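Local coordinates for protein fructose-bisphosphate aldolase (Slackia heliotrinireducens, PDB 4MOZ) that belongs to the DeoC/LacD family of aldolases and folds as a parallel (beta/alpha)8 barrel, or TIM barrel, at residues D52-G55 against D59-D62; F69-Q74 against D279-L284; N267-N272 against K286-I291. All blocks are in the same frame, centred on the assembly; numbering follows the deposited sequence.

Interaction 1: D52-G55 against D59-D62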
loop_
_atom_site.group_PDB
_atom_site.type_symbol
_atom_site.label_atom_id
_atom_site.label_comp_id
_atom_site.label_asym_id
_atom_site.label_seq_id
_atom_site.Cartn_x
_atom_site.Cartn_y
_atom_site.Cartn_z
ATOM N N ASP C 52 5.365 -13.797 -30.248
ATOM C CA ASP C 52 6.551 -14.626 -30.458
ATOM C C ASP C 52 6.242 -16.101 -30.720
ATOM O O ASP C 52 7.163 -16.890 -30.945
ATOM C CB ASP C 52 7.507 -14.513 -29.264
ATOM C CG ASP C 52 8.006 -13.099 -29.041
ATOM O OD1 ASP C 52 8.095 -12.319 -30.017
ATOM O OD2 ASP C 52 8.317 -12.771 -27.876
ATOM N N PHE C 53 4.964 -16.478 -30.699
ATOM C CA PHE C 53 4.604 -17.900 -30.721
ATOM C C PHE C 53 3.714 -18.337 -31.884
ATOM O O PHE C 53 3.507 -19.532 -32.084
ATOM C CB PHE C 53 3.987 -18.308 -29.381
ATOM C CG PHE C 53 4.905 -18.093 -28.215
ATOM C CD1 PHE C 53 4.983 -16.847 -27.591
ATOM C CD2 PHE C 53 5.710 -19.126 -27.752
ATOM C CE1 PHE C 53 5.845 -16.638 -26.525
ATOM C CE2 PHE C 53 6.568 -18.926 -26.679
ATOM C CZ PHE C 53 6.637 -17.681 -26.065
ATOM N N TYR C 54 3.199 -17.370 -32.639
ATOM C CA TYR C 54 2.359 -17.645 -33.807
ATOM C C TYR C 54 2.476 -16.503 -34.806
ATOM O O TYR C 54 2.435 -15.336 -34.425
ATOM C CB TYR C 54 0.894 -17.847 -33.400
ATOM C CG TYR C 54 -0.042 -18.123 -34.565
ATOM C CD1 TYR C 54 -0.217 -19.419 -35.051
ATOM C CD2 TYR C 54 -0.752 -17.087 -35.182
ATOM C CE1 TYR C 54 -1.068 -19.678 -36.117
ATOM C CE2 TYR C 54 -1.606 -17.336 -36.250
ATOM C CZ TYR C 54 -1.761 -18.634 -36.712
ATOM O OH TYR C 54 -2.607 -18.896 -37.769
ATOM N N GLY C 55 2.618 -16.851 -36.083
ATOM C CA GLY C 55 2.774 -15.861 -37.145
ATOM C C GLY C 55 3.787 -16.277 -38.196
ATOM O O GLY C 55 4.357 -17.367 -38.129
ATOM N N ASP C 59 7.530 -21.478 -36.582
ATOM C CA ASP C 59 7.058 -22.844 -36.771
ATOM C C ASP C 59 5.735 -23.073 -36.047
ATOM O O ASP C 59 5.558 -22.639 -34.905
ATOM C CB ASP C 59 8.095 -23.856 -36.284
ATOM C CG ASP C 59 7.789 -25.266 -36.749
ATOM O OD1 ASP C 59 8.185 -25.616 -37.879
ATOM O OD2 ASP C 59 7.153 -26.025 -35.986
ATOM N N ILE C 60 4.817 -23.765 -36.722
ATOM C CA ILE C 60 3.495 -24.070 -36.175
ATOM C C ILE C 60 3.527 -24.783 -34.812
ATOM O O ILE C 60 2.616 -24.613 -34.003
ATOM C CB ILE C 60 2.605 -24.832 -37.198
ATOM C CG1 ILE C 60 1.144 -24.895 -36.725
ATOM C CG2 ILE C 60 3.162 -26.221 -37.506
ATOM C CD1 ILE C 60 0.500 -23.538 -36.502
ATOM N N SER C 61 4.581 -25.552 -34.548
ATOM C CA SER C 61 4.710 -26.242 -33.258
ATOM C C SER C 61 4.884 -25.282 -32.069
ATOM O O SER C 61 4.595 -25.651 -30.932
ATOM C CB SER C 61 5.836 -27.282 -33.294
ATOM O OG SER C 61 7.097 -26.665 -33.495
ATOM N N ASP C 62 5.335 -24.054 -32.336
ATOM C CA ASP C 62 5.509 -23.037 -31.282
ATOM C C ASP C 62 4.186 -22.477 -30.725
ATOM O O ASP C 62 4.169 -21.817 -29.679
ATOM C CB ASP C 62 6.400 -21.891 -31.776
ATOM C CG ASP C 62 7.085 -21.143 -30.637
ATOM O OD1 ASP C 62 7.218 -21.708 -29.527
ATOM O OD2 ASP C 62 7.508 -19.986 -30.856
HETATM O O HOH W 1 3.228 -21.262 -34.201
#
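Two acceptors face each other where Asp52 and Asp62 meet: the carbonyl O of Asp52 lies 3.1 Å from Asp62 OD2, with no hydrogen bond between them. The pair belongs to the long loop of a TIM barrel that links helix 44-47 to helix 66-74, and donors from elsewhere in the chain probably ease it, His274 ND1 at Asp62 OD2 and Gln275 NE2 at the Asp52 carbonyl. Across the two segments the contact is thus made without any direct hydrogen bond, and a water lies between the segments, 2.7 Å from Phe53 O and 2.8 Å from Asp59 O.

Phe53 brings its ring obliquely past the carboxylate of Asp62, the two planes 44° apart, with ring atom CD2 3.5 Å from Asp62 OD1. The backbone O of Asp62 lies in the plane of the ring, at its edge. With CG of Asp62 anti to the backbone N (chi1 -156°), the carboxylate reaches across to Phe53. His274 stacks on the ring and Lys45 makes a cation-pi contact with it. Farther along, the Tyr54 ring meets Ile60 CD1 at its edge.

An Asx turn shapes the start of the 3-10 segment 60-62: Asp59 OD2 accepts from Ser61 N at 3.0 Å and, from the opposite face of the carboxylate, from Ser61 OG at 2.6 Å.

Interaction 2: F69-Q74 against D279-L284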
loop_
_atom_site.group_PDB
_atom_site.type_symbol
_atom_site.label_atom_id
_atom_site.label_comp_id
_atom_site.label_asym_id
_atom_site.label_seq_id
_atom_site.Cartn_x
_atom_site.Cartn_y
_atom_site.Cartn_z
ATOM N N PHE C 69 8.639 -26.947 -23.149
ATOM C CA PHE C 69 9.092 -27.958 -22.200
ATOM C C PHE C 69 9.774 -29.138 -22.890
ATOM O O PHE C 69 10.692 -29.740 -22.330
ATOM C CB PHE C 69 7.936 -28.415 -21.312
ATOM C CG PHE C 69 7.493 -27.372 -20.319
ATOM C CD1 PHE C 69 6.573 -26.384 -20.683
ATOM C CD2 PHE C 69 8.002 -27.367 -19.021
ATOM C CE1 PHE C 69 6.170 -25.418 -19.773
ATOM C CE2 PHE C 69 7.599 -26.406 -18.109
ATOM C CZ PHE C 69 6.681 -25.430 -18.483
ATOM N N LYS C 70 9.331 -29.452 -24.107
ATOM C CA LYS C 70 9.964 -30.485 -24.920
ATOM C C LYS C 70 11.385 -30.071 -25.299
ATOM O O LYS C 70 12.301 -30.889 -25.257
ATOM C CB LYS C 70 9.146 -30.768 -26.184
ATOM C CG LYS C 70 7.823 -31.485 -25.953
ATOM C CD LYS C 70 7.148 -31.755 -27.293
ATOM C CE LYS C 70 5.707 -32.213 -27.142
ATOM N NZ LYS C 70 5.610 -33.650 -26.783
ATOM N N ILE C 71 11.551 -28.798 -25.662
ATOM C CA ILE C 71 12.859 -28.230 -25.989
ATOM C C ILE C 71 13.798 -28.287 -24.784
ATOM O O ILE C 71 14.931 -28.751 -24.897
ATOM C CB ILE C 71 12.746 -26.778 -26.500
ATOM C CG1 ILE C 71 12.001 -26.737 -27.837
ATOM C CG2 ILE C 71 14.128 -26.163 -26.670
ATOM C CD1 ILE C 71 11.523 -25.357 -28.241
ATOM N N ALA C 72 13.316 -27.828 -23.635
ATOM C CA ALA C 72 14.101 -27.835 -22.406
ATOM C C ALA C 72 14.533 -29.247 -22.015
ATOM O O ALA C 72 15.622 -29.440 -21.469
ATOM C CB ALA C 72 13.313 -27.194 -21.276
ATOM N N ASP C 73 13.679 -30.225 -22.307
ATOM C CA ASP C 73 13.907 -31.613 -21.912
ATOM C C ASP C 73 14.819 -32.363 -22.891
ATOM O O ASP C 73 15.682 -33.136 -22.472
ATOM C CB ASP C 73 12.563 -32.331 -21.764
ATOM C CG ASP C 73 12.708 -33.785 -21.355
ATOM O OD1 ASP C 73 13.307 -34.067 -20.296
ATOM O OD2 ASP C 73 12.199 -34.648 -22.094
ATOM N N GLN C 74 14.630 -32.127 -24.188
ATOM C CA GLN C 74 15.373 -32.852 -25.221
ATOM C C GLN C 74 16.655 -32.141 -25.631
ATOM O O GLN C 74 17.600 -32.779 -26.087
ATOM C CB GLN C 74 14.496 -33.105 -26.446
ATOM C CG GLN C 74 13.426 -34.155 -26.214
ATOM C CD GLN C 74 12.322 -34.101 -27.247
ATOM O OE1 GLN C 74 11.144 -34.018 -26.900
ATOM N NE2 GLN C 74 12.694 -34.139 -28.522
ATOM N N ASP C 279 13.034 -30.281 -33.621
ATOM C CA ASP C 279 14.360 -30.824 -33.944
ATOM C C ASP C 279 15.436 -29.738 -34.057
ATOM O O ASP C 279 16.499 -29.848 -33.442
ATOM C CB ASP C 279 14.315 -31.679 -35.219
ATOM C CG ASP C 279 13.573 -33.000 -35.021
ATOM O OD1 ASP C 279 13.468 -33.489 -33.872
ATOM O OD2 ASP C 279 13.093 -33.558 -36.032
ATOM N N GLU C 280 15.143 -28.691 -34.828
ATOM C CA GLU C 280 16.080 -27.588 -35.051
ATOM C C GLU C 280 16.331 -26.790 -33.773
ATOM O O GLU C 280 17.462 -26.389 -33.499
ATOM C CB GLU C 280 15.571 -26.668 -36.165
ATOM C CG GLU C 280 16.578 -25.621 -36.620
ATOM C CD GLU C 280 16.078 -24.788 -37.782
ATOM O OE1 GLU C 280 15.536 -25.360 -38.749
ATOM O OE2 GLU C 280 16.230 -23.554 -37.739
ATOM N N ALA C 281 15.264 -26.572 -33.004
ATOM C CA ALA C 281 15.325 -25.869 -31.728
ATOM C C ALA C 281 16.260 -26.586 -30.769
ATOM O O ALA C 281 17.150 -25.962 -30.182
ATOM C CB ALA C 281 13.933 -25.754 -31.124
ATOM N N VAL C 282 16.048 -27.894 -30.625
ATOM C CA VAL C 282 16.908 -28.759 -29.819
ATOM C C VAL C 282 18.374 -28.637 -30.262
ATOM O O VAL C 282 19.267 -28.453 -29.430
ATOM C CB VAL C 282 16.415 -30.226 -29.857
ATOM C CG1 VAL C 282 17.481 -31.192 -29.365
ATOM C CG2 VAL C 282 15.151 -30.383 -29.026
ATOM N N ARG C 283 18.611 -28.702 -31.569
ATOM C CA ARG C 283 19.969 -28.568 -32.109
ATOM C C ARG C 283 20.611 -27.211 -31.805
ATOM O O ARG C 283 21.819 -27.140 -31.580
ATOM C CB ARG C 283 20.008 -28.846 -33.617
ATOM C CG ARG C 283 19.780 -30.307 -33.988
ATOM C CD ARG C 283 20.248 -30.624 -35.404
ATOM N NE ARG C 283 19.710 -29.699 -36.402
ATOM C CZ ARG C 283 18.565 -29.871 -37.056
ATOM N NH1 ARG C 283 17.811 -30.940 -36.828
ATOM N NH2 ARG C 283 18.172 -28.967 -37.946
ATOM N N LEU C 284 19.808 -26.147 -31.793
ATOM C CA LEU C 284 20.327 -24.818 -31.471
ATOM C C LEU C 284 20.718 -24.699 -29.998
ATOM O O LEU C 284 21.748 -24.104 -29.681
ATOM C CB LEU C 284 19.365 -23.700 -31.893
ATOM C CG LEU C 284 19.839 -22.261 -31.635
ATOM C CD1 LEU C 284 21.159 -21.947 -32.328
ATOM C CD2 LEU C 284 18.775 -21.252 -32.039
#
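Ile71 and Ala281 make the buried half of this helix-helix contact, and Gln74 with Val282 the half nearer the surface. The two helices, 66-74 and 278-294, belong to the outer helical layer of the TIM barrel, following its first and last strands in the chain, and they close the ring of helices where the end of the fold returns to its beginning. Ile71 presents the end of its chain to the methyl of Ala281, CD1 lying 3.8 Å from Ala281 CB with CG1 almost as near. CG1 of Ile71 stands anti to its carbonyl carbon (chi1 -65°), and the chain continues extended to CD1, which carries that methyl across to the alanine.

Val282 works with both branches. CG2 packs on Gln74 CB at 3.8 Å, while Val282 CG1 rests 3.6 Å from the backbone O of Gln74. The valine therefore touches both the base of the glutamine side chain and the last peptide of its helix, through van der Waals contacts; no hydrogen bond joins the segments.

The axes of the short segments come within 9.1 Å and cross at -46°, with their N-to-C directions running broadly the same way. At this crossing Ile71 and Val282 have the closest CA atoms, 5.6 Å apart. Behind the first shell, Leu278 touches Ile71 and Gln74. On the far side of helix 66-74, Phe69 stacks on Tyr90 and packs against Met80 of strand 79-82. Beneath the buried half, the side chain of Ile273 in helix 271-274 packs on both Ile71 and the CB methyl of Ala281.

Interaction 3: N267-N272 against K286-I291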
loop_
_atom_site.group_PDB
_atom_site.type_symbol
_atom_site.label_atom_id
_atom_site.label_comp_id
_atom_site.label_asym_id
_atom_site.label_seq_id
_atom_site.Cartn_x
_atom_site.Cartn_y
_atom_site.Cartn_z
ATOM N N ASN C 267 24.641 -16.707 -21.367
ATOM C CA ASN C 267 23.697 -16.126 -22.314
ATOM C C ASN C 267 22.244 -16.444 -21.967
ATOM O O ASN C 267 21.970 -17.377 -21.206
ATOM C CB ASN C 267 24.018 -16.582 -23.742
ATOM C CG ASN C 267 24.467 -18.032 -23.805
ATOM O OD1 ASN C 267 23.725 -18.955 -23.444
ATOM N ND2 ASN C 267 25.698 -18.241 -24.268
ATOM N N ALA C 268 21.329 -15.642 -22.514
ATOM C CA ALA C 268 19.895 -15.875 -22.390
ATOM C C ALA C 268 19.268 -15.830 -23.776
ATOM O O ALA C 268 19.408 -14.837 -24.498
ATOM C CB ALA C 268 19.261 -14.836 -21.479
ATOM N N THR C 269 18.589 -16.912 -24.146
ATOM C CA THR C 269 17.995 -17.037 -25.475
ATOM C C THR C 269 16.557 -17.513 -25.359
ATOM O O THR C 269 16.259 -18.465 -24.626
ATOM C CB THR C 269 18.790 -18.015 -26.369
ATOM O OG1 THR C 269 20.193 -17.751 -26.250
ATOM C CG2 THR C 269 18.375 -17.884 -27.840
ATOM N N GLY C 270 15.675 -16.839 -26.090
ATOM C CA GLY C 270 14.254 -17.140 -26.064
ATOM C C GLY C 270 13.729 -17.535 -27.426
ATOM O O GLY C 270 13.872 -18.686 -27.843
ATOM N N ARG C 271 13.139 -16.570 -28.128
ATOM C CA ARG C 271 12.423 -16.849 -29.375
ATOM C C ARG C 271 13.285 -17.425 -30.492
ATOM O O ARG C 271 12.786 -18.178 -31.328
ATOM C CB ARG C 271 11.635 -15.623 -29.855
ATOM C CG ARG C 271 12.480 -14.424 -30.232
ATOM C CD ARG C 271 11.630 -13.170 -30.228
ATOM N NE ARG C 271 12.453 -11.966 -30.192
ATOM C CZ ARG C 271 11.987 -10.739 -29.971
ATOM N NH1 ARG C 271 12.825 -9.711 -29.958
ATOM N NH2 ARG C 271 10.690 -10.536 -29.758
ATOM N N ASN C 272 14.574 -17.093 -30.500
ATOM C CA ASN C 272 15.483 -17.651 -31.494
ATOM C C ASN C 272 15.506 -19.178 -31.434
ATOM O O ASN C 272 15.683 -19.845 -32.452
ATOM C CB ASN C 272 16.893 -17.081 -31.345
ATOM C CG ASN C 272 17.697 -17.167 -32.635
ATOM O OD1 ASN C 272 17.152 -17.435 -33.710
ATOM N ND2 ASN C 272 18.996 -16.936 -32.537
ATOM N N LYS C 286 21.774 -27.057 -28.227
ATOM C CA LYS C 286 22.986 -27.864 -28.152
ATOM C C LYS C 286 24.188 -27.069 -28.646
ATOM O O LYS C 286 25.252 -27.116 -28.030
ATOM C CB LYS C 286 22.820 -29.178 -28.925
ATOM C CG LYS C 286 21.900 -30.172 -28.231
ATOM C CD LYS C 286 21.732 -31.459 -29.023
ATOM C CE LYS C 286 20.907 -32.465 -28.233
ATOM N NZ LYS C 286 20.753 -33.762 -28.948
ATOM N N ALA C 287 23.995 -26.320 -29.732
ATOM C CA ALA C 287 25.024 -25.429 -30.275
ATOM C C ALA C 287 25.408 -24.332 -29.279
ATOM O O ALA C 287 26.598 -24.100 -29.030
ATOM C CB ALA C 287 24.562 -24.818 -31.590
ATOM N N ILE C 288 24.400 -23.673 -28.709
ATOM C CA ILE C 288 24.614 -22.632 -27.702
ATOM C C ILE C 288 25.332 -23.198 -26.474
ATOM O O ILE C 288 26.335 -22.639 -26.028
ATOM C CB ILE C 288 23.288 -21.958 -27.292
ATOM C CG1 ILE C 288 22.670 -21.220 -28.487
ATOM C CG2 ILE C 288 23.509 -20.991 -26.136
ATOM C CD1 ILE C 288 21.222 -20.823 -28.285
ATOM N N SER C 289 24.824 -24.312 -25.948
ATOM C CA SER C 289 25.407 -24.968 -24.777
ATOM C C SER C 289 26.832 -25.472 -25.020
ATOM O O SER C 289 27.631 -25.545 -24.085
ATOM C CB SER C 289 24.525 -26.129 -24.312
ATOM O OG SER C 289 23.399 -25.661 -23.588
ATOM N N ALA C 290 27.144 -25.824 -26.267
ATOM C CA ALA C 290 28.484 -26.290 -26.610
ATOM C C ALA C 290 29.500 -25.161 -26.484
ATOM O O ALA C 290 30.582 -25.362 -25.933
ATOM C CB ALA C 290 28.514 -26.902 -28.002
ATOM N N ILE C 291 29.143 -23.976 -26.979
ATOM C CA ILE C 291 29.966 -22.781 -26.785
ATOM C C ILE C 291 30.043 -22.415 -25.302
ATOM O O ILE C 291 31.132 -22.266 -24.752
ATOM C CB ILE C 291 29.442 -21.574 -27.591
ATOM C CG1 ILE C 291 29.628 -21.819 -29.092
ATOM C CG2 ILE C 291 30.147 -20.290 -27.165
ATOM C CD1 ILE C 291 28.941 -20.802 -29.981
#
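Strand 266-269 is the eighth and last strand of the TIM barrel, and here two of its residues direct their side chains outward onto helix 278-294, the helix that packs over it after the short helix 271-274. A single isoleucine, Ile288, supplies the helix side of the contact and splits its two branches between the two strand residues. Its CG2 methyl lies 3.4 Å from Asn267 OD1 and touches the rest of the amide more loosely, the two side chains crossing at a slant. Its CD1 methyl meets Thr269 tip to tip, 3.8 Å from OG1 and 4.1 Å from CG2.

The torsions explain the division. In Ile288 the CG2 branch is anti to the backbone N and CG1 is anti to the carbonyl carbon (chi1 -64°), with CD1 extended beyond it; one methyl is thereby carried to Asn267 and the other to Thr269.

Asn267 places an amide against the isoleucine methyl, in a buried strand-helix interface. The sheet partners hold its backbone, which is hydrogen-bonded to Leu37 and Leu39 of the first strand, the pairing that closes the barrel. Phe251 and Leu255 of helix 248-260 pack on Ile288, with Met38 of strand 37-41 touching both Ile288 and Asn267. A second-shell link on the helix gives the polar amide a partner beside the isoleucine methyl: Asn267 ND2 is hydrogen-bonded to Thr292 OG1, the same hydroxyl that is hydrogen-bonded to Ile288 O.

How the interactions relate
The three contacts gather where the end of the barrel meets its beginning. Along the chain interaction 1 is complete before the others start, whereas interactions 2 and 3 alternate and share helix 278-294, with centres about 11 Å apart. Interaction 1 lies about 14 Å from interaction 2 and 18 Å from interaction 3, centre to centre. It does not touch interaction 2, but a salt bridge, Asp52 OD1 to Arg271 NH2 at 3.2 Å, ties its loop to interaction 3. Helix 278-294 thus packs on the last strand and on helix 66-74 at once, joining the two ends of a circular fold, while the loop is linked to the short helix 271-274.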